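Local coordinates for protein beta-lactamase (Nostoc sp., PDB 6NHS) that probably hydrolyses the beta-lactam ring of penicillin-type antibiotics as a class D serine beta-lactamase, at residues 27-37 against 241-252. Sequence-based numbering, arbitrary orientation.
Sequences SFNQLGIKGSI and DAAARIEVTRRS. With EDO (1,2-ethanediol), chain E.
Strand 35-37 runs at 42° to helix 241-252, their axes 9.9 Å apart, while Ser27, within helix 25-30, brings its CA within 5.9 Å of Val248 CA. Val248 is the hub: its CG1 meets Leu31 CD1 and, tip to tip, Ile33 CD1, each at 3.5 Å, the Leu31 pair being tightly packed, and its CB lies over one face of the Phe28 ring. Ile33 CD1 also rests on Ala244 CB. Leu31 sends its other methyl, CD2, over a face of the Arg251 guanidinium, 3.7 Å from NH2. That group is held by a salt bridge to Glu247, whose OE2 accepts a nearly straight hydrogen bond from NE (177°) through its anti lone pair, in the guanidinium plane. Ile37 CG1 stands anti to the backbone N (chi1 -171°), which brings CD1 to 3.5 Å from Ser252 OG. This hydroxyl donates to Val248 O, and a water joins it to Ser27 OG. A Schellman motif, with Gly32 at positive phi, ends helix 25-30. Val248 and Ile37 also touch Thr232 of strand 226-236, and the contact joins the N- and C-terminal helices on one face of the central antiparallel sheet, as in the serine beta-lactamase and penicillin-binding protein fold.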
ATOM      1  N   SER A  27      -6.088  18.473 -10.060  1.00 54.20           N
ATOM      2  CA  SER A  27      -6.271  17.179 -10.715  1.00 57.25           C
ATOM      3  C   SER A  27      -7.537  16.485 -10.228  1.00 52.52           C
ATOM      4  O   SER A  27      -8.243  15.841 -11.013  1.00 50.14           O
ATOM      5  CB  SER A  27      -5.050  16.294 -10.469  1.00 61.76           C
ATOM      6  OG  SER A  27      -3.850  17.030 -10.626  1.00 67.92           O
ATOM      7  N   PHE A  28      -7.845  16.613  -8.936  1.00 48.99           N
ATOM      8  CA  PHE A  28      -9.026  15.958  -8.380  1.00 48.78           C
ATOM      9  C   PHE A  28     -10.301  16.480  -9.031  1.00 51.65           C
ATOM     10  O   PHE A  28     -11.171  15.702  -9.436  1.00 52.82           O
ATOM     11  CB  PHE A  28      -9.066  16.158  -6.862  1.00 48.35           C
ATOM     12  CG  PHE A  28      -8.043  15.344  -6.119  1.00 45.00           C
ATOM     13  CD1 PHE A  28      -6.714  15.740  -6.080  1.00 43.43           C
ATOM     14  CD2 PHE A  28      -8.408  14.176  -5.469  1.00 43.54           C
ATOM     15  CE1 PHE A  28      -5.768  14.987  -5.404  1.00 43.17           C
ATOM     16  CE2 PHE A  28      -7.464  13.415  -4.790  1.00 40.94           C
ATOM     17  CZ  PHE A  28      -6.145  13.821  -4.761  1.00 40.75           C
ATOM     18  N   ASN A  29     -10.424  17.799  -9.149  1.00 56.25           N
ATOM     19  CA  ASN A  29     -11.651  18.366  -9.691  1.00 65.26           C
ATOM     20  C   ASN A  29     -11.763  18.137 -11.192  1.00 67.94           C
ATOM     21  O   ASN A  29     -12.877  17.997 -11.709  1.00 71.39           O
ATOM     22  CB  ASN A  29     -11.729  19.853  -9.353  1.00 71.45           C
ATOM     23  CG  ASN A  29     -11.734  20.106  -7.853  1.00 77.19           C
ATOM     24  OD1 ASN A  29     -12.409  19.405  -7.093  1.00 78.60           O
ATOM     25  ND2 ASN A  29     -10.969  21.101  -7.417  1.00 78.96           N
ATOM     26  N   GLN A  30     -10.632  18.082 -11.901  1.00 67.25           N
ATOM     27  CA  GLN A  30     -10.667  17.778 -13.330  1.00 69.75           C
ATOM     28  C   GLN A  30     -11.232  16.385 -13.575  1.00 66.27           C
ATOM     29  O   GLN A  30     -12.068  16.186 -14.464  1.00 66.47           O
ATOM     30  CB  GLN A  30      -9.264  17.896 -13.930  1.00 72.88           C
ATOM     31  CG  GLN A  30      -8.642  19.283 -13.835  1.00 77.72           C
ATOM     32  CD  GLN A  30      -8.803  20.091 -15.099  1.00 83.63           C
ATOM     33  OE1 GLN A  30      -8.961  19.536 -16.184  1.00 86.97           O
ATOM     34  NE2 GLN A  30      -8.762  21.415 -14.968  1.00 85.79           N
ATOM     35  N   LEU A  31     -10.787  15.407 -12.788  1.00 60.24           N
ATOM     36  CA  LEU A  31     -11.265  14.037 -12.904  1.00 58.38           C
ATOM     37  C   LEU A  31     -12.578  13.798 -12.172  1.00 59.02           C
ATOM     38  O   LEU A  31     -13.099  12.680 -12.223  1.00 61.72           O
ATOM     39  CB  LEU A  31     -10.196  13.073 -12.388  1.00 54.51           C
ATOM     40  CG  LEU A  31      -8.870  13.203 -13.135  1.00 55.86           C
ATOM     41  CD1 LEU A  31      -7.793  12.371 -12.484  1.00 54.35           C
ATOM     42  CD2 LEU A  31      -9.036  12.809 -14.603  1.00 59.02           C
ATOM     43  N   GLY A  32     -13.120  14.811 -11.501  1.00 58.27           N
ATOM     44  CA  GLY A  32     -14.407  14.671 -10.842  1.00 59.74           C
ATOM     45  C   GLY A  32     -14.422  13.696  -9.688  1.00 60.31           C
ATOM     46  O   GLY A  32     -15.441  13.035  -9.459  1.00 63.35           O
ATOM     47  N   ILE A  33     -13.324  13.587  -8.946  1.00 56.72           N
ATOM     48  CA  ILE A  33     -13.252  12.661  -7.824  1.00 53.50           C
ATOM     49  C   ILE A  33     -13.009  13.442  -6.539  1.00 48.65           C
ATOM     50  O   ILE A  33     -12.377  14.506  -6.535  1.00 47.87           O
ATOM     51  CB  ILE A  33     -12.162  11.582  -8.020  1.00 53.82           C
ATOM     52  CG1 ILE A  33     -10.786  12.137  -7.671  1.00 56.99           C
ATOM     53  CG2 ILE A  33     -12.161  11.060  -9.457  1.00 52.34           C
ATOM     54  CD1 ILE A  33      -9.688  11.128  -7.814  1.00 57.78           C
ATOM     55  N   LYS A  34     -13.533  12.909  -5.441  1.00 46.00           N
ATOM     56  CA  LYS A  34     -13.303  13.447  -4.111  1.00 46.65           C
ATOM     57  C   LYS A  34     -12.210  12.632  -3.439  1.00 43.43           C
ATOM     58  O   LYS A  34     -12.226  11.398  -3.499  1.00 42.61           O
ATOM     59  CB  LYS A  34     -14.582  13.410  -3.276  1.00 53.37           C
ATOM     60  CG  LYS A  34     -15.729  14.204  -3.874  1.00 62.36           C
ATOM     61  CD  LYS A  34     -16.914  14.253  -2.924  1.00 69.93           C
ATOM     62  CE  LYS A  34     -18.051  15.092  -3.492  1.00 76.24           C
ATOM     63  NZ  LYS A  34     -19.207  15.153  -2.551  1.00 80.27           N
ATOM     64  N   GLY A  35     -11.258  13.314  -2.813  1.00 41.08           N
ATOM     65  CA  GLY A  35     -10.203  12.593  -2.118  1.00 37.69           C
ATOM     66  C   GLY A  35      -9.108  13.513  -1.630  1.00 38.15           C
ATOM     67  O   GLY A  35      -9.316  14.718  -1.451  1.00 39.19           O
ATOM     68  N   SER A  36      -7.930  12.929  -1.432  1.00 36.34           N
ATOM     69  CA  SER A  36      -6.810  13.647  -0.848  1.00 36.38           C
ATOM     70  C   SER A  36      -5.511  13.061  -1.367  1.00 36.56           C
ATOM     71  O   SER A  36      -5.472  11.951  -1.910  1.00 34.33           O
ATOM     72  CB  SER A  36      -6.832  13.569   0.683  1.00 37.93           C
ATOM     73  OG  SER A  36      -6.758  12.219   1.111  1.00 34.50           O
ATOM     74  N   ILE A  37      -4.434  13.814  -1.172  1.00 36.27           N
ATOM     75  CA  ILE A  37      -3.094  13.294  -1.411  1.00 34.67           C
ATOM     76  C   ILE A  37      -2.144  13.975  -0.444  1.00 34.83           C
ATOM     77  O   ILE A  37      -2.319  15.149  -0.096  1.00 36.13           O
ATOM     78  CB  ILE A  37      -2.642  13.473  -2.879  1.00 35.33           C
ATOM     79  CG1 ILE A  37      -1.330  12.721  -3.128  1.00 34.40           C
ATOM     80  CG2 ILE A  37      -2.489  14.945  -3.237  1.00 37.11           C
ATOM     81  CD1 ILE A  37      -0.906  12.658  -4.589  1.00 35.09           C
ATOM     82  N   ASP A 241     -13.776   5.615 -11.534  1.00 49.91           N
ATOM     83  CA  ASP A 241     -13.048   6.281 -10.460  1.00 46.15           C
ATOM     84  C   ASP A 241     -11.775   5.533 -10.082  1.00 44.05           C
ATOM     85  O   ASP A 241     -10.813   6.148  -9.605  1.00 43.06           O
ATOM     86  CB  ASP A 241     -13.939   6.431  -9.223  1.00 44.36           C
ATOM     87  CG  ASP A 241     -15.107   7.367  -9.453  1.00 48.16           C
ATOM     88  OD1 ASP A 241     -15.024   8.207 -10.375  1.00 46.60           O
ATOM     89  OD2 ASP A 241     -16.105   7.267  -8.704  1.00 48.49           O
ATOM     90  N   ALA A 242     -11.752   4.210 -10.272  1.00 43.65           N
ATOM     91  CA  ALA A 242     -10.610   3.419  -9.820  1.00 43.78           C
ATOM     92  C   ALA A 242      -9.329   3.815 -10.546  1.00 44.39           C
ATOM     93  O   ALA A 242      -8.256   3.874  -9.937  1.00 42.82           O
ATOM     94  CB  ALA A 242     -10.891   1.930 -10.012  1.00 45.16           C
ATOM     95  N   ALA A 243      -9.421   4.089 -11.849  1.00 46.32           N
ATOM     96  CA  ALA A 243      -8.245   4.511 -12.601  1.00 45.02           C
ATOM     97  C   ALA A 243      -7.689   5.839 -12.103  1.00 44.78           C
ATOM     98  O   ALA A 243      -6.503   6.124 -12.314  1.00 45.04           O
ATOM     99  CB  ALA A 243      -8.580   4.612 -14.091  1.00 48.77           C
ATOM    100  N   ALA A 244      -8.506   6.651 -11.429  1.00 40.81           N
ATOM    101  CA  ALA A 244      -8.028   7.935 -10.943  1.00 40.06           C
ATOM    102  C   ALA A 244      -7.049   7.793  -9.785  1.00 43.31           C
ATOM    103  O   ALA A 244      -6.335   8.753  -9.484  1.00 42.62           O
ATOM    104  CB  ALA A 244      -9.209   8.810 -10.527  1.00 44.00           C
ATOM    105  N   ARG A 245      -6.997   6.624  -9.134  1.00 41.93           N
ATOM    106  CA  ARG A 245      -6.063   6.415  -8.027  1.00 37.87           C
ATOM    107  C   ARG A 245      -4.633   6.734  -8.443  1.00 37.45           C
ATOM    108  O   ARG A 245      -3.934   7.508  -7.780  1.00 37.68           O
ATOM    109  CB  ARG A 245      -6.150   4.968  -7.535  1.00 37.68           C
ATOM    110  CG  ARG A 245      -7.417   4.615  -6.781  1.00 37.74           C
ATOM    111  CD  ARG A 245      -7.437   3.135  -6.469  1.00 36.31           C
ATOM    112  NE  ARG A 245      -7.462   2.326  -7.687  1.00 37.76           N
ATOM    113  CZ  ARG A 245      -7.426   0.999  -7.692  1.00 37.90           C
ATOM    114  NH1 ARG A 245      -7.452   0.330  -8.839  1.00 38.59           N
ATOM    115  NH2 ARG A 245      -7.368   0.339  -6.543  1.00 33.87           N
ATOM    116  N   ILE A 246      -4.184   6.140  -9.548  1.00 35.75           N
ATOM    117  CA  ILE A 246      -2.823   6.368 -10.014  1.00 38.15           C
ATOM    118  C   ILE A 246      -2.724   7.682 -10.781  1.00 40.07           C
ATOM    119  O   ILE A 246      -1.731   8.407 -10.665  1.00 40.18           O
ATOM    120  CB  ILE A 246      -2.361   5.162 -10.852  1.00 37.90           C
ATOM    121  CG1 ILE A 246      -2.145   3.954  -9.931  1.00 38.62           C
ATOM    122  CG2 ILE A 246      -1.102   5.487 -11.647  1.00 37.27           C
ATOM    123  CD1 ILE A 246      -1.822   2.682 -10.637  1.00 38.85           C
ATOM    124  N   GLU A 247      -3.765   8.027 -11.546  1.00 43.51           N
ATOM    125  CA  GLU A 247      -3.702   9.217 -12.390  1.00 44.04           C
ATOM    126  C   GLU A 247      -3.575  10.496 -11.564  1.00 43.20           C
ATOM    127  O   GLU A 247      -2.815  11.401 -11.933  1.00 39.94           O
ATOM    128  CB  GLU A 247      -4.926   9.270 -13.304  1.00 46.05           C
ATOM    129  CG  GLU A 247      -4.919  10.417 -14.311  1.00 49.70           C
ATOM    130  CD  GLU A 247      -3.738  10.371 -15.271  1.00 49.19           C
ATOM    131  OE1 GLU A 247      -3.153   9.287 -15.464  1.00 49.45           O
ATOM    132  OE2 GLU A 247      -3.391  11.431 -15.829  1.00 50.90           O
ATOM    133  N   VAL A 248      -4.305  10.604 -10.447  1.00 41.09           N
ATOM    134  CA  VAL A 248      -4.156  11.826  -9.656  1.00 42.23           C
ATOM    135  C   VAL A 248      -2.787  11.864  -9.001  1.00 40.02           C
ATOM    136  O   VAL A 248      -2.209  12.943  -8.826  1.00 39.86           O
ATOM    137  CB  VAL A 248      -5.269  11.997  -8.602  1.00 46.63           C
ATOM    138  CG1 VAL A 248      -6.620  12.032  -9.252  1.00 52.05           C
ATOM    139  CG2 VAL A 248      -5.204  10.916  -7.545  1.00 43.57           C
ATOM    140  N   THR A 249      -2.245  10.701  -8.629  1.00 34.66           N
ATOM    141  CA  THR A 249      -0.881  10.656  -8.121  1.00 36.97           C
ATOM    142  C   THR A 249       0.102  11.132  -9.184  1.00 37.47           C
ATOM    143  O   THR A 249       0.976  11.964  -8.910  1.00 37.24           O
ATOM    144  CB  THR A 249      -0.540   9.237  -7.658  1.00 34.29           C
ATOM    145  OG1 THR A 249      -1.549   8.774  -6.753  1.00 33.83           O
ATOM    146  CG2 THR A 249       0.801   9.218  -6.944  1.00 32.38           C
ATOM    147  N   ARG A 250      -0.046  10.628 -10.415  1.00 39.22           N
ATOM    148  CA  ARG A 250       0.806  11.056 -11.523  1.00 39.22           C
ATOM    149  C   ARG A 250       0.736  12.560 -11.728  1.00 39.94           C
ATOM    150  O   ARG A 250       1.764  13.240 -11.813  1.00 41.61           O
ATOM    151  CB  ARG A 250       0.394  10.359 -12.823  1.00 39.27           C
ATOM    152  CG  ARG A 250       0.650   8.893 -12.891  1.00 43.58           C
ATOM    153  CD  ARG A 250       0.471   8.407 -14.328  1.00 44.49           C
ATOM    154  NE  ARG A 250       0.854   7.011 -14.421  1.00 45.56           N
ATOM    155  CZ  ARG A 250       2.104   6.607 -14.587  1.00 46.76           C
ATOM    156  NH1 ARG A 250       2.373   5.311 -14.648  1.00 50.27           N
ATOM    157  NH2 ARG A 250       3.077   7.504 -14.716  1.00 44.68           N
ATOM    158  N   ARG A 251      -0.482  13.093 -11.840  1.00 42.76           N
ATOM    159  CA  ARG A 251      -0.641  14.518 -12.105  1.00 45.18           C
ATOM    160  C   ARG A 251      -0.104  15.357 -10.955  1.00 43.51           C
ATOM    161  O   ARG A 251       0.435  16.448 -11.174  1.00 44.88           O
ATOM    162  CB  ARG A 251      -2.110  14.837 -12.377  1.00 45.97           C
ATOM    163  CG  ARG A 251      -2.669  14.084 -13.576  1.00 49.40           C
ATOM    164  CD  ARG A 251      -4.042  14.590 -13.960  1.00 54.46           C
ATOM    165  NE  ARG A 251      -4.606  13.833 -15.074  1.00 58.01           N
ATOM    166  CZ  ARG A 251      -5.657  14.224 -15.789  1.00 60.98           C
ATOM    167  NH1 ARG A 251      -6.256  15.376 -15.513  1.00 60.37           N
ATOM    168  NH2 ARG A 251      -6.101  13.468 -16.784  1.00 63.42           N
ATOM    169  N   SER A 252      -0.236  14.863  -9.721  1.00 40.43           N
ATOM    170  CA  SER A 252       0.288  15.600  -8.573  1.00 40.41           C
ATOM    171  C   SER A 252       1.809  15.677  -8.621  1.00 40.96           C
ATOM    172  O   SER A 252       2.392  16.756  -8.459  1.00 41.26           O
ATOM    173  CB  SER A 252      -0.179  14.947  -7.272  1.00 37.77           C
ATOM    174  OG  SER A 252      -1.592  14.879  -7.218  1.00 38.77           O
TER
HETATM  175  C1  EDO E 304      -6.910  -3.227  -5.813  1.00 62.51           C
HETATM  176  O1  EDO E 304      -5.628  -2.601  -5.892  1.00 57.76           O
HETATM  177  C2  EDO E 304      -7.722  -2.827  -7.038  1.00 65.98           C
HETATM  178  O2  EDO E 304      -6.844  -2.662  -8.156  1.00 67.38           O
HETATM  179  O   HOH W   1      -2.938  17.068  -8.202  1.00 45.06           O